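Local coordinates for UPF0255 protein frsA (PDB 4I4C) that probably hydrolyses carboxylic esters and has an alpha/beta-hydrolase fold that binds hexanoic acid in its pocket, at residues A[139-144]-A[320-325]; A[152-157]-A[205-210]; A[180-185]-A[225-230]; A[200-205]-A[229-234]. All coordinates share one frame; numbering follows the deposited sequence.

Contact 1 (A[139-144]-A[320-325]); sequences HLKSDN and LASRLG
The carbonyl oxygen of H139 is gripped by both terminal nitrogens of one guanidinium group: R323 NH1 donates to H139 O at 2.9 Å, and R323 NH2 adds a weak bond to the same oxygen at 3.2 Å. Neither is straight. The stronger one has an N-H...O angle of 136°, as expected when one acceptor is shared by two donors of a single group; the oxygen also sits 25° out of the guanidinium plane. The contact joins a helix C-terminus to an interhelical turn. Helix 314-323 ends in a Schellman motif at G325, while L140 to D143 form a type I beta turn before helix 144-163, whose N-cap is D143. The CA-CB bond of R323 points away from the turn, but the chain folds back at chi2 and delivers its end to H139. NH2 is also hydrogen-bonded to L202 O and P138 O, so the arginine ties the helix end to three backbone carbonyls.

One residue earlier, S322 projects toward the turn and accepts the backbone hydrogen of K141: K141 N to S322 OG is 2.8 Å, with a straighter angle of 152°. L140 flanks this bond on the apolar side, its CD2 lying 4.1 Å from S322 CB. The exposed K141 packs its CB 3.3 Å from S322 OG, its CD reaches the carbonyl at the helix end (3.7 Å to S322 O), and after the bend at chi3 the ammonium nitrogen K141 NZ stops 4.3 Å from G325 CA.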
loop_
_atom_site.group_PDB
_atom_site.type_symbol
_atom_site.label_atom_id
_atom_site.label_comp_id
_atom_site.label_asym_id
_atom_site.label_seq_id
_atom_site.Cartn_x
_atom_site.Cartn_y
_atom_site.Cartn_z
ATOM N N HIS A 139 8.487 6.194 -0.802
ATOM C CA HIS A 139 9.406 5.053 -0.839
ATOM C C HIS A 139 10.105 4.877 -2.183
ATOM O O HIS A 139 10.092 3.793 -2.773
ATOM C CB HIS A 139 8.666 3.775 -0.427
ATOM C CG HIS A 139 7.869 3.945 0.825
ATOM N ND1 HIS A 139 8.458 4.177 2.049
ATOM C CD2 HIS A 139 6.532 3.933 1.042
ATOM C CE1 HIS A 139 7.520 4.299 2.968
ATOM N NE2 HIS A 139 6.342 4.151 2.385
ATOM N N LEU A 140 10.680 5.968 -2.673
ATOM C CA LEU A 140 11.539 5.940 -3.846
ATOM C C LEU A 140 12.822 5.202 -3.484
ATOM O O LEU A 140 13.358 5.392 -2.388
ATOM C CB LEU A 140 11.852 7.362 -4.299
ATOM C CG LEU A 140 10.646 8.174 -4.795
ATOM C CD1 LEU A 140 11.115 9.442 -5.477
ATOM C CD2 LEU A 140 9.766 7.355 -5.733
ATOM N N LYS A 141 13.323 4.370 -4.390
ATOM C CA LYS A 141 14.367 3.406 -4.020
ATOM C C LYS A 141 15.711 4.069 -3.751
ATOM O O LYS A 141 16.515 3.570 -2.957
ATOM C CB LYS A 141 14.504 2.279 -5.058
ATOM C CG LYS A 141 15.230 2.670 -6.338
ATOM C CD LYS A 141 15.154 1.559 -7.387
ATOM C CE LYS A 141 15.584 0.216 -6.810
ATOM N NZ LYS A 141 15.241 -0.919 -7.730
ATOM N N SER A 142 15.948 5.205 -4.393
ATOM C CA SER A 142 17.225 5.878 -4.224
ATOM C C SER A 142 17.166 6.918 -3.110
ATOM O O SER A 142 18.097 7.700 -2.938
ATOM C CB SER A 142 17.648 6.529 -5.537
ATOM O OG SER A 142 16.677 7.471 -5.956
ATOM N N ASP A 143 16.074 6.916 -2.347
ATOM C CA ASP A 143 15.858 7.925 -1.314
ATOM C C ASP A 143 16.512 7.496 -0.003
ATOM O O ASP A 143 16.002 6.621 0.690
ATOM C CB ASP A 143 14.353 8.149 -1.127
ATOM C CG ASP A 143 14.018 9.375 -0.276
ATOM O OD1 ASP A 143 14.823 9.774 0.599
ATOM O OD2 ASP A 143 12.904 9.919 -0.465
ATOM N N ASN A 144 17.645 8.120 0.329
ATOM C CA ASN A 144 18.389 7.756 1.534
ATOM C C ASN A 144 17.580 7.992 2.816
ATOM O O ASN A 144 17.583 7.156 3.721
ATOM C CB ASN A 144 19.730 8.509 1.616
ATOM C CG ASN A 144 20.692 8.120 0.510
ATOM O OD1 ASN A 144 20.569 7.054 -0.085
ATOM N ND2 ASN A 144 21.666 8.987 0.238
ATOM N N LEU A 320 6.469 4.984 -10.148
ATOM C CA LEU A 320 6.480 4.019 -11.239
ATOM C C LEU A 320 7.895 3.745 -11.760
ATOM O O LEU A 320 8.284 2.587 -11.940
ATOM C CB LEU A 320 5.545 4.467 -12.361
ATOM C CG LEU A 320 4.071 4.365 -11.965
ATOM C CD1 LEU A 320 3.204 5.029 -12.992
ATOM C CD2 LEU A 320 3.691 2.898 -11.792
ATOM N N ALA A 321 8.660 4.814 -11.983
ATOM C CA ALA A 321 10.049 4.699 -12.389
ATOM C C ALA A 321 10.866 3.899 -11.384
ATOM O O ALA A 321 11.715 3.098 -11.764
ATOM C CB ALA A 321 10.661 6.085 -12.575
ATOM N N SER A 322 10.620 4.127 -10.098
ATOM C CA SER A 322 11.336 3.404 -9.059
ATOM C C SER A 322 11.005 1.906 -9.071
ATOM O O SER A 322 11.904 1.053 -9.125
ATOM C CB SER A 322 11.037 4.024 -7.691
ATOM O OG SER A 322 12.031 3.707 -6.742
ATOM N N ARG A 323 9.718 1.582 -9.020
ATOM C CA ARG A 323 9.293 0.192 -8.938
ATOM C C ARG A 323 9.754 -0.569 -10.173
ATOM O O ARG A 323 10.069 -1.755 -10.094
ATOM C CB ARG A 323 7.768 0.080 -8.802
ATOM C CG ARG A 323 7.183 0.780 -7.584
ATOM C CD ARG A 323 7.715 0.231 -6.265
ATOM N NE ARG A 323 7.172 1.034 -5.170
ATOM C CZ ARG A 323 7.797 2.087 -4.644
ATOM N NH1 ARG A 323 9.004 2.431 -5.078
ATOM N NH2 ARG A 323 7.223 2.792 -3.676
ATOM N N LEU A 324 9.802 0.120 -11.312
ATOM C CA LEU A 324 10.232 -0.514 -12.556
ATOM C C LEU A 324 11.747 -0.533 -12.724
ATOM O O LEU A 324 12.263 -1.021 -13.729
ATOM C CB LEU A 324 9.556 0.148 -13.755
ATOM C CG LEU A 324 8.053 -0.087 -13.773
ATOM C CD1 LEU A 324 7.390 0.674 -14.904
ATOM C CD2 LEU A 324 7.768 -1.576 -13.885
ATOM N N GLY A 325 12.449 0.002 -11.729
ATOM C CA GLY A 325 13.900 0.061 -11.737
ATOM C C GLY A 325 14.496 0.871 -12.867
ATOM O O GLY A 325 15.595 0.576 -13.345
#

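Contact 2 (A[152-157]-A[205-210]); sequences LANSAY and LQTDMW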
loop_
_atom_site.group_PDB
_atom_site.type_symbol
_atom_site.label_atom_id
_atom_site.label_comp_id
_atom_site.label_asym_id
_atom_site.label_seq_id
_atom_site.Cartn_x
_atom_site.Cartn_y
_atom_site.Cartn_z
ATOM N N LEU A 152 13.211 2.004 10.284
ATOM C CA LEU A 152 12.609 2.327 11.575
ATOM C C LEU A 152 11.178 1.839 11.629
ATOM O O LEU A 152 10.700 1.378 12.676
ATOM C CB LEU A 152 12.652 3.844 11.824
ATOM C CG LEU A 152 14.047 4.404 12.128
ATOM C CD1 LEU A 152 13.998 5.920 12.237
ATOM C CD2 LEU A 152 14.607 3.791 13.399
ATOM N N ALA A 153 10.492 1.965 10.495
ATOM C CA ALA A 153 9.134 1.486 10.376
ATOM C C ALA A 153 9.127 0.008 10.715
ATOM O O ALA A 153 8.337 -0.432 11.540
ATOM C CB ALA A 153 8.604 1.714 8.959
ATOM N N ASN A 154 10.023 -0.748 10.081
ATOM C CA ASN A 154 10.103 -2.195 10.306
ATOM C C ASN A 154 10.523 -2.576 11.730
ATOM O O ASN A 154 9.929 -3.463 12.332
ATOM C CB ASN A 154 11.018 -2.866 9.271
ATOM C CG ASN A 154 10.351 -3.020 7.905
ATOM O OD1 ASN A 154 9.201 -3.446 7.812
ATOM N ND2 ASN A 154 11.080 -2.682 6.839
ATOM N N SER A 155 11.538 -1.918 12.284
ATOM C CA SER A 155 11.932 -2.263 13.651
ATOM C C SER A 155 10.817 -1.893 14.654
ATOM O O SER A 155 10.554 -2.620 15.599
ATOM C CB SER A 155 13.300 -1.660 14.036
ATOM O OG SER A 155 13.280 -0.248 14.033
ATOM N N ALA A 156 10.113 -0.795 14.414
ATOM C CA ALA A 156 9.042 -0.425 15.314
ATOM C C ALA A 156 7.867 -1.410 15.263
ATOM O O ALA A 156 7.236 -1.686 16.287
ATOM C CB ALA A 156 8.584 1.022 15.061
ATOM N N TYR A 157 7.568 -1.933 14.075
ATOM C CA TYR A 157 6.476 -2.894 13.925
ATOM C C TYR A 157 6.733 -4.174 14.716
ATOM O O TYR A 157 5.832 -4.702 15.370
ATOM C CB TYR A 157 6.275 -3.250 12.448
ATOM C CG TYR A 157 4.881 -3.748 12.106
ATOM C CD1 TYR A 157 3.844 -2.852 11.854
ATOM C CD2 TYR A 157 4.607 -5.110 12.020
ATOM C CE1 TYR A 157 2.579 -3.293 11.531
ATOM C CE2 TYR A 157 3.328 -5.566 11.696
ATOM C CZ TYR A 157 2.325 -4.650 11.454
ATOM O OH TYR A 157 1.061 -5.074 11.134
ATOM N N LEU A 205 3.643 0.242 2.555
ATOM C CA LEU A 205 4.437 -0.879 3.036
ATOM C C LEU A 205 3.463 -1.860 3.681
ATOM O O LEU A 205 2.381 -1.465 4.130
ATOM C CB LEU A 205 5.476 -0.410 4.074
ATOM C CG LEU A 205 6.450 0.735 3.776
ATOM C CD1 LEU A 205 7.259 1.039 5.033
ATOM C CD2 LEU A 205 7.388 0.446 2.607
ATOM N N GLN A 206 3.846 -3.133 3.752
ATOM C CA GLN A 206 2.949 -4.163 4.275
ATOM C C GLN A 206 2.606 -3.964 5.752
ATOM O O GLN A 206 1.627 -4.520 6.273
ATOM C CB GLN A 206 3.544 -5.550 4.036
ATOM C CG GLN A 206 4.842 -5.828 4.764
ATOM C CD GLN A 206 5.218 -7.285 4.636
ATOM O OE1 GLN A 206 4.704 -8.118 5.365
ATOM N NE2 GLN A 206 6.091 -7.603 3.687
ATOM N N THR A 207 3.420 -3.146 6.416
ATOM C CA THR A 207 3.250 -2.863 7.830
ATOM C C THR A 207 2.277 -1.684 8.064
ATOM O O THR A 207 2.125 -1.222 9.186
ATOM C CB THR A 207 4.639 -2.614 8.517
ATOM O OG1 THR A 207 5.429 -1.754 7.701
ATOM C CG2 THR A 207 5.410 -3.925 8.697
ATOM N N ASP A 208 1.607 -1.216 7.011
ATOM C CA ASP A 208 0.722 -0.051 7.127
ATOM C C ASP A 208 -0.738 -0.428 7.382
ATOM O O ASP A 208 -1.612 0.422 7.269
ATOM C CB ASP A 208 0.776 0.835 5.861
ATOM C CG ASP A 208 2.147 1.453 5.615
ATOM O OD1 ASP A 208 3.020 1.333 6.496
ATOM O OD2 ASP A 208 2.345 2.058 4.534
ATOM N N MET A 209 -1.005 -1.680 7.752
ATOM C CA MET A 209 -2.393 -2.160 7.834
ATOM C C MET A 209 -2.750 -2.838 9.151
ATOM O O MET A 209 -3.678 -3.653 9.201
ATOM C CB MET A 209 -2.679 -3.119 6.670
ATOM C CG MET A 209 -2.602 -2.439 5.311
ATOM S SD MET A 209 -2.549 -3.585 3.919
ATOM C CE MET A 209 -0.971 -4.411 4.183
ATOM N N TRP A 210 -1.996 -2.512 10.202
ATOM C CA TRP A 210 -2.242 -3.029 11.538
ATOM C C TRP A 210 -3.695 -2.882 12.003
ATOM O O TRP A 210 -4.241 -3.794 12.608
ATOM C CB TRP A 210 -1.301 -2.381 12.565
ATOM C CG TRP A 210 -1.742 -2.668 13.956
ATOM C CD1 TRP A 210 -2.287 -1.789 14.842
ATOM C CD2 TRP A 210 -1.716 -3.939 14.612
ATOM N NE1 TRP A 210 -2.588 -2.432 16.022
ATOM C CE2 TRP A 210 -2.250 -3.754 15.904
ATOM C CE3 TRP A 210 -1.281 -5.213 14.235
ATOM C CZ2 TRP A 210 -2.369 -4.796 16.818
ATOM C CZ3 TRP A 210 -1.403 -6.253 15.149
ATOM C CH2 TRP A 210 -1.943 -6.036 16.422
HETATM O O HOH W 1 7.362 -3.006 6.108
HETATM O O HOH W 2 0.042 -4.285 8.639
#
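Y157 lays its ring against T207, which is met by CB and most of the ring, while the tip meets W210. Y157 CB starts 3.9 Å from T207 CG2. The ring then receives that methyl over one face as a CH-pi contact, with T207 CG2 3.6 Å from the Y157 ring centroid and 17° off the normal. Further along, Y157 CD1 lies 3.4 Å from T207 CB and Y157 CE1 comes to 3.2 Å from T207 O. The tip, Y157 OH, passes 3.9 Å from W210 CB, is hydrogen-bonded to H185 NE2, and shares a water with the loop. That water donates to Q206 O and accepts from M209 N (2.9 Å); M209 is the N-cap residue of helix 210-217 and itself lines the polyether pocket.

With CG anti to the backbone N (chi1 -156°), the tyrosine reaches from its helix across the loop. At the other end, a second water bridges N154 OD1 and T207 OG1, 2.8 Å from the latter. A153 CB meets L205 CD1 at 4.2 Å, an apolar flank. No direct hydrogen bond crosses between the segments; water makes the polar links. Helix 144-163 lying on the loop after strand 193-199 is consistent with packing between a helical part and the alpha/beta-hydrolase part of this two-domain protein.

Contact 3 (A[180-185]-A[225-230]); sequences ITAHLH and LTVDMP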
loop_
_atom_site.group_PDB
_atom_site.type_symbol
_atom_site.label_atom_id
_atom_site.label_comp_id
_atom_site.label_asym_id
_atom_site.label_seq_id
_atom_site.Cartn_x
_atom_site.Cartn_y
_atom_site.Cartn_z
ATOM N N ILE A 180 10.502 -14.519 0.255
ATOM C CA ILE A 180 9.385 -13.601 0.419
ATOM C C ILE A 180 9.181 -13.384 1.910
ATOM O O ILE A 180 9.044 -14.350 2.651
ATOM C CB ILE A 180 8.106 -14.207 -0.164
ATOM C CG1 ILE A 180 8.202 -14.258 -1.693
ATOM C CG2 ILE A 180 6.885 -13.425 0.306
ATOM C CD1 ILE A 180 7.077 -15.076 -2.346
ATOM N N THR A 181 9.197 -12.129 2.354
ATOM C CA THR A 181 8.950 -11.822 3.762
ATOM C C THR A 181 7.498 -11.420 3.991
ATOM O O THR A 181 7.015 -10.442 3.410
ATOM C CB THR A 181 9.829 -10.678 4.271
ATOM O OG1 THR A 181 11.211 -11.012 4.091
ATOM C CG2 THR A 181 9.561 -10.438 5.751
ATOM N N ALA A 182 6.810 -12.161 4.851
ATOM C CA ALA A 182 5.405 -11.881 5.129
ATOM C C ALA A 182 5.134 -11.822 6.633
ATOM O O ALA A 182 5.857 -12.421 7.429
ATOM C CB ALA A 182 4.504 -12.931 4.440
ATOM N N HIS A 183 4.094 -11.101 7.027
ATOM C CA HIS A 183 3.757 -11.010 8.444
ATOM C C HIS A 183 2.400 -11.650 8.745
ATOM O O HIS A 183 1.368 -11.189 8.273
ATOM C CB HIS A 183 3.773 -9.556 8.922
ATOM C CG HIS A 183 5.137 -8.942 8.954
ATOM N ND1 HIS A 183 5.801 -8.533 7.817
ATOM C CD2 HIS A 183 5.970 -8.670 9.991
ATOM C CE1 HIS A 183 6.977 -8.030 8.151
ATOM N NE2 HIS A 183 7.102 -8.103 9.466
ATOM N N LEU A 184 2.420 -12.701 9.556
ATOM C CA LEU A 184 1.208 -13.412 9.947
ATOM C C LEU A 184 0.720 -12.930 11.304
ATOM O O LEU A 184 1.398 -13.095 12.308
ATOM C CB LEU A 184 1.474 -14.923 9.989
ATOM C CG LEU A 184 0.325 -15.851 10.393
ATOM C CD1 LEU A 184 -0.831 -15.793 9.376
ATOM C CD2 LEU A 184 0.844 -17.288 10.548
ATOM N N HIS A 185 -0.453 -12.318 11.317
ATOM C CA HIS A 185 -1.066 -11.799 12.530
ATOM C C HIS A 185 -2.156 -12.756 12.996
ATOM O O HIS A 185 -3.122 -12.989 12.273
ATOM C CB HIS A 185 -1.711 -10.441 12.247
ATOM C CG HIS A 185 -0.793 -9.466 11.581
ATOM N ND1 HIS A 185 -0.309 -9.649 10.309
ATOM C CD2 HIS A 185 -0.270 -8.296 12.027
ATOM C CE1 HIS A 185 0.481 -8.630 9.992
ATOM N NE2 HIS A 185 0.518 -7.803 11.016
ATOM N N LEU A 225 -2.366 -11.964 6.860
ATOM C CA LEU A 225 -1.030 -12.269 6.383
ATOM C C LEU A 225 -0.652 -11.215 5.364
ATOM O O LEU A 225 -1.136 -11.245 4.241
ATOM C CB LEU A 225 -1.001 -13.657 5.753
ATOM C CG LEU A 225 0.341 -14.157 5.232
ATOM C CD1 LEU A 225 1.349 -14.193 6.368
ATOM C CD2 LEU A 225 0.178 -15.537 4.619
ATOM N N THR A 226 0.183 -10.257 5.762
ATOM C CA THR A 226 0.551 -9.167 4.860
ATOM C C THR A 226 1.701 -9.545 3.929
ATOM O O THR A 226 2.603 -10.299 4.299
ATOM C CB THR A 226 0.891 -7.880 5.626
ATOM O OG1 THR A 226 1.969 -8.133 6.533
ATOM C CG2 THR A 226 -0.323 -7.409 6.421
ATOM N N VAL A 227 1.645 -9.027 2.706
ATOM C CA VAL A 227 2.662 -9.283 1.706
ATOM C C VAL A 227 2.880 -8.004 0.900
ATOM O O VAL A 227 1.918 -7.285 0.607
ATOM C CB VAL A 227 2.228 -10.409 0.725
ATOM C CG1 VAL A 227 3.362 -10.741 -0.229
ATOM C CG2 VAL A 227 1.787 -11.668 1.472
ATOM N N ASP A 228 4.140 -7.721 0.568
ATOM C CA ASP A 228 4.502 -6.657 -0.366
ATOM C C ASP A 228 4.515 -7.147 -1.824
ATOM O O ASP A 228 5.141 -8.164 -2.144
ATOM C CB ASP A 228 5.893 -6.113 -0.022
ATOM C CG ASP A 228 5.904 -5.242 1.236
ATOM O OD1 ASP A 228 5.094 -4.293 1.315
ATOM O OD2 ASP A 228 6.730 -5.511 2.142
ATOM N N MET A 229 3.836 -6.411 -2.701
ATOM C CA MET A 229 3.891 -6.640 -4.150
ATOM C C MET A 229 5.345 -6.638 -4.618
ATOM O O MET A 229 6.191 -6.006 -3.984
ATOM C CB MET A 229 3.153 -5.516 -4.888
ATOM C CG MET A 229 1.659 -5.485 -4.687
ATOM S SD MET A 229 0.892 -6.764 -5.695
ATOM C CE MET A 229 1.001 -6.002 -7.316
ATOM N N PRO A 230 5.644 -7.330 -5.729
ATOM C CA PRO A 230 7.013 -7.278 -6.274
ATOM C C PRO A 230 7.488 -5.837 -6.511
ATOM O O PRO A 230 6.699 -5.051 -7.036
ATOM C CB PRO A 230 6.888 -8.028 -7.605
ATOM C CG PRO A 230 5.740 -8.957 -7.404
ATOM C CD PRO A 230 4.783 -8.266 -6.471
HETATM O O HOH W 3 6.520 -9.091 1.070
#
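The antiparallel pairing of H183 with T226 and of L184 with L225 joins strands 178-186 and 223-226 in the central sheet of the alpha/beta-hydrolase fold, where the strand order 1-2-4-3-5-6-7-8 places an antiparallel second strand beside the fourth. H183 and T226 are the hydrogen-bonded pair. T226 N donates to H183 O at 2.9 Å (154°), and H183 N returns a longer bond to T226 O at 3.2 Å (155°). H183 O has a second, weaker neighbour in a CA-H...O contact from L225 CA, also at 3.2 Å. L184 and L225 form the non-hydrogen-bonded pair.

The two faces of this ladder differ in chemistry. On the face of L184 and L225 the packing is apolar. L225 holds CG anti to its backbone nitrogen (chi1 -178°), which brings L225 CD1 to 3.7 Å from L184 CB and 3.9 Å from A182 CB, while V251 of helix 246-254 adds to the layer. The opposite face carries H183 and T226. Here the hydroxyl OG1 of T226 lies obliquely to the H183 ring and in the plane of the H185 ring, at its edge, 3.8 Å from H185 CE1; H185 NE2 is hydrogen-bonded to Y157 OH. Both H183 ND1 and T226 OG1 are hydrogen-bonded to the amide oxygen of Q206, which fixes these buried groups against the loop 205-210 that packs on this face.

At T181 and D228 a water stands between the two backbones: it donates to T181 O and accepts from D228 N at 2.8 Å.

Contact 4 (A[200-205]-A[229-234]); sequences AGLDSL and MPSVGY. With 6NA (hexanoic acid), chain D.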
loop_
_atom_site.group_PDB
_atom_site.type_symbol
_atom_site.label_atom_id
_atom_site.label_comp_id
_atom_site.label_asym_id
_atom_site.label_seq_id
_atom_site.Cartn_x
_atom_site.Cartn_y
_atom_site.Cartn_z
ATOM N N ALA A 200 -1.303 -3.995 -0.056
ATOM C CA ALA A 200 -1.621 -2.618 -0.449
ATOM C C ALA A 200 -0.941 -2.263 -1.773
ATOM O O ALA A 200 -0.430 -3.146 -2.461
ATOM C CB ALA A 200 -1.237 -1.635 0.646
ATOM N N GLY A 201 -0.927 -0.978 -2.124
ATOM C CA GLY A 201 -0.445 -0.557 -3.428
ATOM C C GLY A 201 1.031 -0.201 -3.451
ATOM O O GLY A 201 1.725 -0.391 -2.456
ATOM N N LEU A 202 1.497 0.338 -4.579
ATOM C CA LEU A 202 2.930 0.555 -4.820
ATOM C C LEU A 202 3.633 1.587 -3.917
ATOM O O LEU A 202 4.859 1.621 -3.874
ATOM C CB LEU A 202 3.183 0.902 -6.295
ATOM C CG LEU A 202 2.858 -0.214 -7.295
ATOM C CD1 LEU A 202 2.946 0.305 -8.726
ATOM C CD2 LEU A 202 3.798 -1.407 -7.106
ATOM N N ASP A 203 2.876 2.415 -3.202
ATOM C CA ASP A 203 3.487 3.388 -2.288
ATOM C C ASP A 203 3.153 3.140 -0.814
ATOM O O ASP A 203 3.308 4.030 0.032
ATOM C CB ASP A 203 3.190 4.841 -2.702
ATOM C CG ASP A 203 1.705 5.143 -2.793
ATOM O OD1 ASP A 203 0.905 4.519 -2.076
ATOM O OD2 ASP A 203 1.335 6.029 -3.588
ATOM N N SER A 204 2.694 1.927 -0.514
ATOM C CA SER A 204 2.470 1.541 0.876
ATOM C C SER A 204 3.501 0.488 1.260
ATOM O O SER A 204 4.150 -0.099 0.395
ATOM C CB SER A 204 1.056 0.954 1.047
ATOM O OG SER A 204 0.050 1.962 1.027
ATOM N N LEU A 205 3.643 0.242 2.555
ATOM C CA LEU A 205 4.437 -0.879 3.036
ATOM C C LEU A 205 3.463 -1.860 3.681
ATOM O O LEU A 205 2.381 -1.465 4.130
ATOM C CB LEU A 205 5.476 -0.410 4.074
ATOM C CG LEU A 205 6.450 0.735 3.776
ATOM C CD1 LEU A 205 7.259 1.039 5.033
ATOM C CD2 LEU A 205 7.388 0.446 2.607
ATOM N N MET A 229 3.836 -6.411 -2.701
ATOM C CA MET A 229 3.891 -6.640 -4.150
ATOM C C MET A 229 5.345 -6.638 -4.618
ATOM O O MET A 229 6.191 -6.006 -3.984
ATOM C CB MET A 229 3.153 -5.516 -4.888
ATOM C CG MET A 229 1.659 -5.485 -4.687
ATOM S SD MET A 229 0.892 -6.764 -5.695
ATOM C CE MET A 229 1.001 -6.002 -7.316
ATOM N N PRO A 230 5.644 -7.330 -5.729
ATOM C CA PRO A 230 7.013 -7.278 -6.274
ATOM C C PRO A 230 7.488 -5.837 -6.511
ATOM O O PRO A 230 6.699 -5.051 -7.036
ATOM C CB PRO A 230 6.888 -8.028 -7.605
ATOM C CG PRO A 230 5.740 -8.957 -7.404
ATOM C CD PRO A 230 4.783 -8.266 -6.471
ATOM N N SER A 231 8.726 -5.527 -6.102
ATOM C CA SER A 231 9.402 -4.208 -6.228
ATOM C C SER A 231 9.145 -3.299 -5.032
ATOM O O SER A 231 9.780 -2.245 -4.886
ATOM C CB SER A 231 9.038 -3.470 -7.521
ATOM O OG SER A 231 7.719 -2.952 -7.446
ATOM N N VAL A 232 8.210 -3.719 -4.180
ATOM C CA VAL A 232 7.794 -2.946 -3.012
ATOM C C VAL A 232 8.327 -3.548 -1.715
ATOM O O VAL A 232 8.224 -4.761 -1.503
ATOM C CB VAL A 232 6.247 -2.905 -2.908
ATOM C CG1 VAL A 232 5.805 -2.238 -1.606
ATOM C CG2 VAL A 232 5.639 -2.202 -4.108
ATOM N N GLY A 233 8.879 -2.694 -0.848
ATOM C CA GLY A 233 9.307 -3.069 0.495
ATOM C C GLY A 233 10.235 -4.264 0.591
ATOM O O GLY A 233 11.278 -4.305 -0.061
ATOM N N TYR A 234 9.844 -5.242 1.406
ATOM C CA TYR A 234 10.567 -6.510 1.546
ATOM C C TYR A 234 10.664 -7.302 0.243
ATOM O O TYR A 234 11.464 -8.237 0.137
ATOM C CB TYR A 234 9.874 -7.406 2.578
ATOM C CG TYR A 234 10.182 -7.103 4.023
ATOM C CD1 TYR A 234 11.389 -7.503 4.599
ATOM C CD2 TYR A 234 9.250 -6.454 4.832
ATOM C CE1 TYR A 234 11.672 -7.237 5.945
ATOM C CE2 TYR A 234 9.526 -6.181 6.169
ATOM C CZ TYR A 234 10.733 -6.580 6.717
ATOM O OH TYR A 234 10.986 -6.321 8.037
HETATM C CA 6NA D . -1.502 2.269 -7.983
HETATM C C 6NA D . -1.044 1.952 -6.604
HETATM O O 6NA D . -0.905 0.824 -6.217
HETATM C CB 6NA D . -0.494 2.922 -8.828
HETATM C CG 6NA D . -0.806 3.154 -10.219
HETATM C CD 6NA D . -1.864 4.097 -10.545
HETATM C C6 6NA D . -1.456 5.480 -10.624
HETATM O OXT 6NA D . -0.811 2.830 -5.832
HETATM O O HOH W 4 2.434 -4.022 -1.998
#
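L202 swings CG anti to its own carbonyl carbon (chi1 -65°), and V232 turns CG1 anti to its backbone N (chi1 173°), which leaves its CG2 beside that nitrogen. Together these rotations set the two side chains across each other at about a right angle. L202 CD2 meets V232 CG2 at 3.6 Å, while the other branch, V232 CG1, is sent to 3.4 Å from S204 O. M229 completes the set: its side chain is bent at both chi2 and chi3, and M229 CG lies 3.8 Å from A200 O, with the side chain also touching F273 and A277 of helix 273-284.

Two tight turns bring the loops into position. G201 to S204 form a type I beta turn after strand 193-199, and M229 to V232 a type II turn after strand 223-226. Contact between them is mainly van der Waals. The polar link is a water that donates to A200 O at 3.0 Å and accepts from M229 N at 2.9 Å.

On its other flank the first turn binds the acid end of hexanoic acid. L202 N donates to ligand atom O at 2.9 Å with an N-H...O angle of 159°. G201, lacking a side chain, lets the same oxygen approach G201 CA to 3.1 Å. Two backbone amides, L202 N and F273 N, on the ligand's acid group are consistent with the place of the oxyanion hole in alpha/beta hydrolases. With the L202 amide given to the ligand, its carbonyl taken by R323 NH2 and its CD2 packed on V232, this turn is engaged on both sides.

Overall arrangement
Contacts 2 and 3 are buried, whereas contacts 1 and 4 are partly buried, contact 1 reaching solvent through K141 and contact 4 lying beside the hexanoic acid. The loop after strand 193-199 serves twice: 200-205 in contact 4 and 205-210 in contact 2, sharing L205. Contacts 3 and 4 likewise share M229 and P230. Chemistry follows place: backbone ladder bonds in the sheet of contact 3, ring packing with bridging waters between helix 144-163 and the loop in contact 2, apolar turn packing in contact 4, and side-chain-to-backbone bonds at the helix end of contact 1. Contact 1, its centre about 11 Å from that of contact 4, encloses the other three along the chain.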